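PDB 3BIL: probable LacI-family transcriptional regulator from Corynebacterium glutamicum ATCC 13032, which probably acts as a DNA-binding transcription factor of the LacI family, recognising regulatory sequences and carrying a core related to periplasmic binding proteins. Local coordinates for residues G188-P193 / S250-G255; E204-A209 / T244-D249; Y225-G230 / V256-H261. All coordinates share one frame; numbering follows the deposited sequence.

Contact 1: G188-P193 / S250-G255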
ATOM      1  N   GLY A 188       6.220  21.628 -13.760  1.00 31.40           N
ATOM      2  CA  GLY A 188       5.672  21.876 -12.451  1.00 25.76           C
ATOM      3  C   GLY A 188       6.178  20.808 -11.511  1.00 24.85           C
ATOM      4  O   GLY A 188       5.690  19.687 -11.513  1.00 29.51           O
ATOM      5  N   TYR A 189       7.153  21.137 -10.690  1.00 23.39           N
ATOM      6  CA  TYR A 189       7.661  20.162  -9.752  1.00 24.22           C
ATOM      7  C   TYR A 189       6.863  20.280  -8.481  1.00 31.43           C
ATOM      8  O   TYR A 189       6.643  21.369  -7.940  1.00 35.01           O
ATOM      9  CB  TYR A 189       9.149  20.341  -9.491  1.00 20.46           C
ATOM     10  CG  TYR A 189       9.718  19.432  -8.391  1.00 22.52           C
ATOM     11  CD1 TYR A 189      10.158  18.143  -8.688  1.00 19.18           C
ATOM     12  CD2 TYR A 189       9.841  19.876  -7.062  1.00 20.24           C
ATOM     13  CE1 TYR A 189      10.664  17.330  -7.725  1.00 21.45           C
ATOM     14  CE2 TYR A 189      10.354  19.036  -6.068  1.00 15.20           C
ATOM     15  CZ  TYR A 189      10.744  17.767  -6.419  1.00 18.31           C
ATOM     16  OH  TYR A 189      11.261  16.915  -5.502  1.00 22.96           O
ATOM     17  N   LEU A 190       6.408  19.137  -8.013  1.00 35.24           N
ATOM     18  CA  LEU A 190       5.511  19.102  -6.906  1.00 35.66           C
ATOM     19  C   LEU A 190       6.294  18.539  -5.737  1.00 34.13           C
ATOM     20  O   LEU A 190       6.492  17.338  -5.608  1.00 39.72           O
ATOM     21  CB  LEU A 190       4.246  18.312  -7.291  1.00 35.75           C
ATOM     22  CG  LEU A 190       3.095  18.236  -6.292  1.00 40.48           C
ATOM     23  CD1 LEU A 190       2.381  19.556  -6.276  1.00 44.44           C
ATOM     24  CD2 LEU A 190       2.108  17.123  -6.610  1.00 38.83           C
ATOM     25  N   SER A 191       6.777  19.450  -4.910  1.00 35.30           N
ATOM     26  CA  SER A 191       7.598  19.143  -3.737  1.00 39.95           C
ATOM     27  C   SER A 191       6.908  18.315  -2.673  1.00 43.88           C
ATOM     28  O   SER A 191       5.668  18.149  -2.660  1.00 49.47           O
ATOM     29  CB  SER A 191       8.062  20.463  -3.112  1.00 43.73           C
ATOM     30  OG  SER A 191       8.801  20.278  -1.937  1.00 44.44           O
ATOM     31  N   GLY A 192       7.734  17.785  -1.787  1.00 44.86           N
ATOM     32  CA  GLY A 192       7.274  17.181  -0.555  1.00 50.35           C
ATOM     33  C   GLY A 192       7.592  18.060   0.647  1.00 52.73           C
ATOM     34  O   GLY A 192       8.251  19.105   0.517  1.00 49.63           O
ATOM     35  N   PRO A 193       7.125  17.637   1.838  1.00 56.60           N
ATOM     36  CA  PRO A 193       7.302  18.397   3.077  1.00 56.61           C
ATOM     37  C   PRO A 193       8.718  18.942   3.184  1.00 56.36           C
ATOM     38  O   PRO A 193       9.684  18.186   3.050  1.00 57.62           O
ATOM     39  CB  PRO A 193       7.050  17.353   4.177  1.00 56.59           C
ATOM     40  CG  PRO A 193       6.832  16.011   3.457  1.00 59.08           C
ATOM     41  CD  PRO A 193       6.420  16.365   2.071  1.00 58.07           C
ATOM     42  N   SER A 250       5.705   9.342  -3.552  1.00 36.12           N
ATOM     43  CA  SER A 250       4.529   8.477  -3.796  1.00 41.85           C
ATOM     44  C   SER A 250       3.232   9.302  -3.729  1.00 41.89           C
ATOM     45  O   SER A 250       2.438   9.325  -4.685  1.00 43.76           O
ATOM     46  CB  SER A 250       4.403   7.366  -2.734  1.00 44.71           C
ATOM     47  OG  SER A 250       5.436   6.406  -2.824  1.00 52.26           O
ATOM     48  N   MET A 251       3.010   9.954  -2.581  1.00 37.84           N
ATOM     49  CA  MET A 251       1.729  10.598  -2.331  1.00 38.52           C
ATOM     50  C   MET A 251       1.487  11.770  -3.278  1.00 35.62           C
ATOM     51  O   MET A 251       0.370  11.926  -3.801  1.00 33.48           O
ATOM     52  CB  MET A 251       1.515  10.937  -0.840  1.00 45.56           C
ATOM     53  CG  MET A 251       1.553   9.662   0.126  1.00 53.20           C
ATOM     54  SD  MET A 251       0.476   8.184  -0.159  1.00 59.51           S
ATOM     55  CE  MET A 251       1.492   6.975  -1.019  1.00 53.09           C
ATOM     56  N   MET A 252       2.534  12.563  -3.541  1.00 31.98           N
ATOM     57  CA  MET A 252       2.433  13.606  -4.534  1.00 26.42           C
ATOM     58  C   MET A 252       2.089  12.985  -5.932  1.00 30.18           C
ATOM     59  O   MET A 252       1.292  13.552  -6.706  1.00 32.27           O
ATOM     60  CB  MET A 252       3.681  14.526  -4.493  1.00 32.21           C
ATOM     61  CG  MET A 252       3.934  15.366  -3.135  1.00 30.21           C
ATOM     62  SD  MET A 252       2.663  16.626  -2.702  1.00 31.30           S
ATOM     63  CE  MET A 252       1.346  15.591  -2.172  1.00 29.65           C
ATOM     64  N   THR A 253       2.603  11.782  -6.223  1.00 27.57           N
ATOM     65  CA  THR A 253       2.363  11.136  -7.527  1.00 27.45           C
ATOM     66  C   THR A 253       0.926  10.759  -7.742  1.00 30.53           C
ATOM     67  O   THR A 253       0.433  10.837  -8.883  1.00 34.17           O
ATOM     68  CB  THR A 253       3.205   9.846  -7.736  1.00 27.84           C
ATOM     69  OG1 THR A 253       4.595  10.172  -7.621  1.00 29.79           O
ATOM     70  CG2 THR A 253       2.944   9.264  -9.134  1.00 25.57           C
ATOM     71  N   ILE A 254       0.274  10.291  -6.665  1.00 28.09           N
ATOM     72  CA  ILE A 254      -1.184  10.129  -6.666  1.00 31.32           C
ATOM     73  C   ILE A 254      -1.962  11.422  -6.967  1.00 27.44           C
ATOM     74  O   ILE A 254      -2.799  11.418  -7.882  1.00 27.40           O
ATOM     75  CB  ILE A 254      -1.754   9.378  -5.421  1.00 34.08           C
ATOM     76  CG1 ILE A 254      -1.150   7.995  -5.353  1.00 34.45           C
ATOM     77  CG2 ILE A 254      -3.262   9.163  -5.586  1.00 32.37           C
ATOM     78  CD1 ILE A 254      -1.036   7.437  -3.919  1.00 45.14           C
ATOM     79  N   GLY A 255      -1.661  12.512  -6.240  1.00 30.92           N
ATOM     80  CA  GLY A 255      -2.272  13.868  -6.461  1.00 25.90           C
ATOM     81  C   GLY A 255      -2.108  14.330  -7.909  1.00 29.20           C
ATOM     82  O   GLY A 255      -3.029  14.921  -8.524  1.00 27.90           O
TER
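Leu190 and Met252 meet with their side chains crossed at about a right angle, the leucine reaching out from strand 187-190 and the methionine from the first turn of a helix. The branch of Leu190 that does the touching is CD2, which lies 3.7 Å from Met252 CB and equally close to Met252 O, so it rests against the root of the methionine rather than its tip. Further out, Met252 SD passes 4.0 Å from Leu190 CG. Bends at chi2 (-64°) and chi3 (73°) fold the methionine chain back on itself instead of letting it run straight out. The pair belongs to an alpha/beta domain of the periplasmic-binding-protein type: helix 250-262 follows strand 244-247 and covers one side of the sheet, in which strand 187-190 runs parallel to 244-247 as its neighbour. At Ser191 the methionine meets backbone, with CG 3.3 Å and SD 3.4 Å from Ser191 O. The CB of Ser191 points away from the helix, and its OG instead donates to Gly192 O at 2.8 Å, in the carbonyl plane and on a lone pair. Leu237 of helix 227-239 also packs against Leu190, while Ala247 lies against Met252.

Contact 2: E204-A209 / T244-D249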
ATOM      1  N   GLU A 204      16.412  20.791  -3.854  1.00 37.00           N
ATOM      2  CA  GLU A 204      17.763  21.264  -4.270  1.00 46.99           C
ATOM      3  C   GLU A 204      18.138  20.645  -5.643  1.00 44.77           C
ATOM      4  O   GLU A 204      18.406  21.396  -6.603  1.00 44.12           O
ATOM      5  CB  GLU A 204      18.891  20.951  -3.260  1.00 49.04           C
ATOM      6  CG  GLU A 204      18.713  21.408  -1.797  1.00 56.31           C
ATOM      7  CD  GLU A 204      19.818  20.849  -0.830  1.00 58.93           C
ATOM      8  OE1 GLU A 204      19.612  20.902   0.415  1.00 62.04           O
ATOM      9  OE2 GLU A 204      20.885  20.356  -1.303  1.00 61.49           O
ATOM     10  N   ASP A 205      18.099  19.298  -5.734  1.00 39.59           N
ATOM     11  CA  ASP A 205      18.522  18.547  -6.937  1.00 31.02           C
ATOM     12  C   ASP A 205      17.726  18.843  -8.190  1.00 29.54           C
ATOM     13  O   ASP A 205      18.243  18.909  -9.299  1.00 32.24           O
ATOM     14  CB  ASP A 205      18.491  17.055  -6.660  1.00 35.13           C
ATOM     15  CG  ASP A 205      19.425  16.660  -5.533  1.00 40.27           C
ATOM     16  OD1 ASP A 205      19.239  15.582  -4.933  1.00 43.83           O
ATOM     17  OD2 ASP A 205      20.356  17.427  -5.235  1.00 44.31           O
ATOM     18  N   PHE A 206      16.440  18.998  -8.042  1.00 26.12           N
ATOM     19  CA  PHE A 206      15.673  19.387  -9.184  1.00 22.85           C
ATOM     20  C   PHE A 206      16.083  20.814  -9.608  1.00 26.29           C
ATOM     21  O   PHE A 206      16.104  21.120 -10.823  1.00 32.13           O
ATOM     22  CB  PHE A 206      14.161  19.268  -8.863  1.00 18.95           C
ATOM     23  CG  PHE A 206      13.287  20.058  -9.787  1.00 16.89           C
ATOM     24  CD1 PHE A 206      12.859  19.515 -10.980  1.00 13.84           C
ATOM     25  CD2 PHE A 206      12.938  21.384  -9.471  1.00 19.74           C
ATOM     26  CE1 PHE A 206      12.046  20.244 -11.850  1.00 16.89           C
ATOM     27  CE2 PHE A 206      12.168  22.145 -10.339  1.00 18.30           C
ATOM     28  CZ  PHE A 206      11.714  21.566 -11.545  1.00 17.84           C
ATOM     29  N   LYS A 207      16.388  21.689  -8.641  1.00 25.59           N
ATOM     30  CA  LYS A 207      16.765  23.089  -8.990  1.00 34.37           C
ATOM     31  C   LYS A 207      18.100  23.135  -9.764  1.00 33.19           C
ATOM     32  O   LYS A 207      18.166  23.685 -10.886  1.00 33.06           O
ATOM     33  CB  LYS A 207      16.767  24.034  -7.765  1.00 36.52           C
ATOM     34  CG  LYS A 207      15.390  24.673  -7.373  1.00 38.11           C
ATOM     35  CD  LYS A 207      15.409  25.012  -5.885  1.00 36.98           C
ATOM     36  CE  LYS A 207      14.714  26.359  -5.528  1.00 43.83           C
ATOM     37  NZ  LYS A 207      14.578  26.564  -3.993  1.00 43.32           N
ATOM     38  N   ALA A 208      19.131  22.505  -9.195  1.00 29.48           N
ATOM     39  CA  ALA A 208      20.433  22.333  -9.878  1.00 31.11           C
ATOM     40  C   ALA A 208      20.373  21.641 -11.248  1.00 31.66           C
ATOM     41  O   ALA A 208      20.967  22.131 -12.210  1.00 35.94           O
ATOM     42  CB  ALA A 208      21.417  21.631  -8.961  1.00 27.26           C
ATOM     43  N   ALA A 209      19.656  20.517 -11.350  1.00 28.56           N
ATOM     44  CA  ALA A 209      19.440  19.861 -12.653  1.00 26.00           C
ATOM     45  C   ALA A 209      18.874  20.789 -13.707  1.00 27.20           C
ATOM     46  O   ALA A 209      19.251  20.702 -14.859  1.00 29.27           O
ATOM     47  CB  ALA A 209      18.521  18.652 -12.528  1.00 23.03           C
ATOM     48  N   THR A 244       4.350  19.649 -17.668  1.00 26.60           N
ATOM     49  CA  THR A 244       4.861  18.442 -17.066  1.00 21.13           C
ATOM     50  C   THR A 244       4.649  18.514 -15.562  1.00 25.52           C
ATOM     51  O   THR A 244       4.846  19.563 -14.937  1.00 23.99           O
ATOM     52  CB  THR A 244       6.371  18.211 -17.403  1.00 22.78           C
ATOM     53  OG1 THR A 244       6.496  17.774 -18.770  1.00 21.50           O
ATOM     54  CG2 THR A 244       7.016  17.105 -16.517  1.00 20.29           C
ATOM     55  N   LEU A 245       4.220  17.405 -14.967  1.00 22.35           N
ATOM     56  CA  LEU A 245       4.072  17.392 -13.536  1.00 24.43           C
ATOM     57  C   LEU A 245       5.075  16.382 -13.008  1.00 24.57           C
ATOM     58  O   LEU A 245       5.139  15.248 -13.476  1.00 28.39           O
ATOM     59  CB  LEU A 245       2.620  17.110 -13.132  1.00 24.69           C
ATOM     60  CG  LEU A 245       1.626  18.199 -13.626  1.00 27.45           C
ATOM     61  CD1 LEU A 245       0.113  17.766 -13.556  1.00 27.55           C
ATOM     62  CD2 LEU A 245       1.853  19.542 -12.898  1.00 20.70           C
ATOM     63  N   PHE A 246       5.878  16.806 -12.049  1.00 19.37           N
ATOM     64  CA  PHE A 246       7.013  16.041 -11.650  1.00 20.51           C
ATOM     65  C   PHE A 246       6.846  15.955 -10.137  1.00 19.32           C
ATOM     66  O   PHE A 246       7.126  16.874  -9.392  1.00 24.05           O
ATOM     67  CB  PHE A 246       8.305  16.744 -12.164  1.00 18.68           C
ATOM     68  CG  PHE A 246       9.626  16.018 -11.859  1.00 18.35           C
ATOM     69  CD1 PHE A 246      10.694  16.140 -12.736  1.00 20.13           C
ATOM     70  CD2 PHE A 246       9.821  15.306 -10.698  1.00 17.99           C
ATOM     71  CE1 PHE A 246      11.889  15.557 -12.479  1.00 18.05           C
ATOM     72  CE2 PHE A 246      11.007  14.733 -10.421  1.00 18.85           C
ATOM     73  CZ  PHE A 246      12.057  14.850 -11.304  1.00 20.16           C
ATOM     74  N   ALA A 247       6.317  14.839  -9.682  1.00 21.96           N
ATOM     75  CA  ALA A 247       6.043  14.674  -8.268  1.00 21.93           C
ATOM     76  C   ALA A 247       7.313  14.288  -7.614  1.00 23.21           C
ATOM     77  O   ALA A 247       8.142  13.651  -8.240  1.00 28.83           O
ATOM     78  CB  ALA A 247       5.069  13.562  -8.106  1.00 21.55           C
ATOM     79  N   GLY A 248       7.455  14.593  -6.340  1.00 26.50           N
ATOM     80  CA  GLY A 248       8.657  14.220  -5.605  1.00 21.43           C
ATOM     81  C   GLY A 248       8.388  13.191  -4.538  1.00 28.33           C
ATOM     82  O   GLY A 248       9.272  12.943  -3.728  1.00 27.57           O
ATOM     83  N   ASP A 249       7.168  12.612  -4.531  1.00 33.56           N
ATOM     84  CA  ASP A 249       6.750  11.545  -3.573  1.00 36.09           C
ATOM     85  C   ASP A 249       5.787  10.528  -4.151  1.00 35.12           C
ATOM     86  O   ASP A 249       5.088  10.829  -5.112  1.00 32.96           O
ATOM     87  CB  ASP A 249       6.049  12.166  -2.353  1.00 43.29           C
ATOM     88  CG  ASP A 249       7.013  12.455  -1.259  1.00 47.21           C
ATOM     89  OD1 ASP A 249       8.117  11.884  -1.345  1.00 47.12           O
ATOM     90  OD2 ASP A 249       6.708  13.249  -0.336  1.00 52.35           O
TER
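With CG anti to the backbone N in both residues (chi1 161° in Phe206, -178° in Phe246), the two phenylalanines turn their rings toward each other between helix 197-212 and strand 244-247. The backbones stay well apart, the nearest CA atoms, those of Phe206 and Gly248, being 9.4 Å from each other, so between these two segments the rings alone make the contact. They form an edge-to-face, or T-shaped, pair: Phe206 presents its edge to a face of Phe246, the planes stand at 72°, and the centroids are 5.7 Å apart. The closest atoms are Phe206 CD1 and Phe246 CE1, at 4.3 Å, with CD1 approaching the Phe246 ring obliquely, toward its rim. Tyr189, on the strand beside 244-247, completes an aromatic cluster, stacking on Phe206 and meeting Phe246 edge-to-face. Ile187 touches both phenylalanines, and Ala175 and Leu179 of helix 169-181 pack on Phe246. The cluster thus lies on the side of the sheet covered by helices 169-181 and 197-212, within the periplasmic-binding-protein-like domain. Both phenylalanines are buried, and the pair joins helix to strand by dispersion and by the weak electrostatic attraction of a ring edge, with its partly positive hydrogens, for the electron-rich face of another ring, an attraction with which the steep angle between the planes is consistent.

Contact 3: Y225-G230 / V256-H261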
ATOM      1  N   TYR A 225       1.650  16.377   2.976  1.00 58.69           N
ATOM      2  CA  TYR A 225       1.353  15.003   3.405  1.00 61.15           C
ATOM      3  C   TYR A 225       0.137  14.328   2.734  1.00 62.83           C
ATOM      4  O   TYR A 225       0.258  13.207   2.233  1.00 62.85           O
ATOM      5  CB  TYR A 225       1.313  14.932   4.943  1.00 59.85           C
ATOM      6  CG  TYR A 225       2.661  15.234   5.596  1.00 58.73           C
ATOM      7  CD1 TYR A 225       3.619  14.224   5.759  1.00 57.63           C
ATOM      8  CD2 TYR A 225       2.985  16.531   6.037  1.00 57.46           C
ATOM      9  CE1 TYR A 225       4.871  14.489   6.353  1.00 58.12           C
ATOM     10  CE2 TYR A 225       4.237  16.814   6.640  1.00 56.20           C
ATOM     11  CZ  TYR A 225       5.174  15.780   6.792  1.00 59.36           C
ATOM     12  OH  TYR A 225       6.414  16.018   7.372  1.00 58.59           O
ATOM     13  N   GLU A 226      -1.007  15.025   2.698  1.00 64.64           N
ATOM     14  CA  GLU A 226      -2.254  14.506   2.102  1.00 65.20           C
ATOM     15  C   GLU A 226      -2.218  14.377   0.589  1.00 63.70           C
ATOM     16  O   GLU A 226      -1.580  15.160  -0.119  1.00 66.03           O
ATOM     17  CB  GLU A 226      -3.474  15.379   2.464  1.00 69.24           C
ATOM     18  CG  GLU A 226      -3.960  15.260   3.912  1.00 73.31           C
ATOM     19  CD  GLU A 226      -2.962  15.826   4.927  1.00 77.23           C
ATOM     20  OE1 GLU A 226      -2.126  16.693   4.551  1.00 77.68           O
ATOM     21  OE2 GLU A 226      -3.006  15.398   6.109  1.00 80.75           O
ATOM     22  N   GLN A 227      -2.935  13.373   0.110  1.00 59.73           N
ATOM     23  CA  GLN A 227      -3.237  13.236  -1.282  1.00 57.92           C
ATOM     24  C   GLN A 227      -3.881  14.536  -1.750  1.00 56.11           C
ATOM     25  O   GLN A 227      -3.624  14.981  -2.864  1.00 55.87           O
ATOM     26  CB  GLN A 227      -4.170  12.041  -1.486  1.00 57.83           C
ATOM     27  CG  GLN A 227      -4.588  11.790  -2.932  1.00 58.41           C
ATOM     28  CD  GLN A 227      -5.446  10.550  -3.072  1.00 59.35           C
ATOM     29  OE1 GLN A 227      -5.412   9.653  -2.227  1.00 61.26           O
ATOM     30  NE2 GLN A 227      -6.230  10.495  -4.140  1.00 59.33           N
ATOM     31  N   SER A 228      -4.689  15.151  -0.881  1.00 57.75           N
ATOM     32  CA  SER A 228      -5.388  16.407  -1.198  1.00 54.00           C
ATOM     33  C   SER A 228      -4.400  17.530  -1.536  1.00 48.41           C
ATOM     34  O   SER A 228      -4.583  18.282  -2.510  1.00 42.36           O
ATOM     35  CB  SER A 228      -6.295  16.840  -0.044  1.00 55.16           C
ATOM     36  OG  SER A 228      -7.540  17.298  -0.570  1.00 57.38           O
ATOM     37  N   VAL A 229      -3.349  17.622  -0.735  1.00 40.55           N
ATOM     38  CA  VAL A 229      -2.321  18.623  -0.950  1.00 42.03           C
ATOM     39  C   VAL A 229      -1.643  18.553  -2.355  1.00 41.86           C
ATOM     40  O   VAL A 229      -1.362  19.586  -2.971  1.00 38.15           O
ATOM     41  CB  VAL A 229      -1.318  18.555   0.175  1.00 46.23           C
ATOM     42  CG1 VAL A 229      -0.087  19.437  -0.113  1.00 46.12           C
ATOM     43  CG2 VAL A 229      -2.028  18.930   1.521  1.00 46.00           C
ATOM     44  N   GLY A 230      -1.437  17.338  -2.865  1.00 39.49           N
ATOM     45  CA  GLY A 230      -0.841  17.124  -4.180  1.00 32.48           C
ATOM     46  C   GLY A 230      -1.826  17.378  -5.288  1.00 35.06           C
ATOM     47  O   GLY A 230      -1.491  17.973  -6.312  1.00 38.85           O
ATOM     48  N   VAL A 256      -0.952  14.035  -8.494  1.00 26.11           N
ATOM     49  CA  VAL A 256      -0.742  14.334  -9.924  1.00 26.17           C
ATOM     50  C   VAL A 256      -1.683  13.550 -10.843  1.00 31.76           C
ATOM     51  O   VAL A 256      -2.238  14.131 -11.810  1.00 29.19           O
ATOM     52  CB  VAL A 256       0.738  14.098 -10.362  1.00 24.31           C
ATOM     53  CG1 VAL A 256       0.850  14.091 -11.857  1.00 21.06           C
ATOM     54  CG2 VAL A 256       1.624  15.143  -9.749  1.00 18.52           C
ATOM     55  N   ILE A 257      -1.852  12.235 -10.562  1.00 33.65           N
ATOM     56  CA  ILE A 257      -2.804  11.399 -11.326  1.00 28.61           C
ATOM     57  C   ILE A 257      -4.232  11.910 -11.119  1.00 30.54           C
ATOM     58  O   ILE A 257      -4.977  12.183 -12.087  1.00 32.10           O
ATOM     59  CB  ILE A 257      -2.690   9.881 -10.995  1.00 29.10           C
ATOM     60  CG1 ILE A 257      -1.334   9.332 -11.461  1.00 27.26           C
ATOM     61  CG2 ILE A 257      -3.759   9.112 -11.710  1.00 22.03           C
ATOM     62  CD1 ILE A 257      -0.868   8.006 -10.786  1.00 24.82           C
ATOM     63  N   GLU A 258      -4.612  12.087  -9.860  1.00 29.39           N
ATOM     64  CA  GLU A 258      -5.938  12.587  -9.587  1.00 32.71           C
ATOM     65  C   GLU A 258      -6.190  13.910 -10.327  1.00 33.15           C
ATOM     66  O   GLU A 258      -7.243  14.070 -10.997  1.00 37.54           O
ATOM     67  CB  GLU A 258      -6.158  12.721  -8.095  1.00 34.44           C
ATOM     68  CG  GLU A 258      -7.547  13.254  -7.736  1.00 35.17           C
ATOM     69  CD  GLU A 258      -7.786  13.292  -6.226  1.00 43.71           C
ATOM     70  OE1 GLU A 258      -8.993  13.388  -5.856  1.00 46.91           O
ATOM     71  OE2 GLU A 258      -6.785  13.190  -5.420  1.00 39.07           O
ATOM     72  N   ALA A 259      -5.226  14.832 -10.227  1.00 29.95           N
ATOM     73  CA  ALA A 259      -5.246  16.102 -10.981  1.00 29.79           C
ATOM     74  C   ALA A 259      -5.397  16.001 -12.504  1.00 33.08           C
ATOM     75  O   ALA A 259      -6.148  16.785 -13.091  1.00 31.79           O
ATOM     76  CB  ALA A 259      -4.047  16.936 -10.649  1.00 30.26           C
ATOM     77  N   CYS A 260      -4.679  15.080 -13.151  1.00 36.48           N
ATOM     78  CA  CYS A 260      -4.809  14.909 -14.620  1.00 38.93           C
ATOM     79  C   CYS A 260      -6.122  14.293 -14.998  1.00 38.64           C
ATOM     80  O   CYS A 260      -6.662  14.592 -16.100  1.00 30.90           O
ATOM     81  CB  CYS A 260      -3.695  14.035 -15.191  1.00 36.70           C
ATOM     82  SG  CYS A 260      -2.188  14.838 -14.826  1.00 41.93           S
ATOM     83  N   HIS A 261      -6.605  13.422 -14.095  1.00 37.43           N
ATOM     84  CA  HIS A 261      -7.887  12.736 -14.281  1.00 42.79           C
ATOM     85  C   HIS A 261      -8.996  13.743 -14.149  1.00 42.39           C
ATOM     86  O   HIS A 261      -9.751  13.944 -15.095  1.00 45.68           O
ATOM     87  CB  HIS A 261      -8.087  11.552 -13.309  1.00 46.92           C
ATOM     88  CG  HIS A 261      -9.444  10.906 -13.402  1.00 50.89           C
ATOM     89  ND1 HIS A 261      -9.805  10.058 -14.438  1.00 52.08           N
ATOM     90  CD2 HIS A 261     -10.523  10.978 -12.581  1.00 47.90           C
ATOM     91  CE1 HIS A 261     -11.050   9.654 -14.256  1.00 49.67           C
ATOM     92  NE2 HIS A 261     -11.506  10.196 -13.138  1.00 49.26           N
TER
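The opening turn of helix 227-239, just after Glu226 at its N-cap position, lies beside the second half of helix 250-262, and Gln227 and Glu258 reach across between them. Both chains run out fully extended from their helices, CG trans to N, yet the two cross at about a right angle. Gln227 NE2 donates to Glu258 OE2 over 3.0 Å, with an N-H...O angle of 152°. The donor comes from above the carboxylate plane, 59° out of it, while the oxygen is tilted only modestly from the amide plane. The methylene Gln227 CG, 3.6 Å from the same OE2, packs beside that bond. These are neighbouring helices on one side of the sheet in the periplasmic-binding-protein fold, linked through strand 244-247, which lies between them in sequence. Phe231, one turn along from Gln227, touches both Glu258 and Ala259, adding apolar packing next to the polar bridge. The other carboxylate oxygen, OE1, forms a salt bridge with Lys262, so the two oxygens of Glu258 serve different partners. Pro280 of the second subunit packs on Gln227, and Leu284 of that subunit on Glu258.

Overall arrangement
All three contacts belong to a single alpha/beta domain. Contacts 1 and 2 use the neighbouring parallel strands 187-190 and 244-247; contact 3 joins two helices that pack over them. Contacts 1 and 3 share helix 250-262, their centres about 7 Å apart, and Met252 CE packs 3.3 Å from Gly230 CA. The ring pair of contact 2 lies on the sheet's other face; centre distances are about 10 Å to contact 1 and 16 Å to contact 3. Along the chain 188-193, 204-209 and 225-230 come first, then 244-249 (contact 2), 250-255 (contact 1) and 256-261 (contact 3). Helices thus cover both faces, and contact 3 and Ile254 of contact 1 also pack on the second subunit.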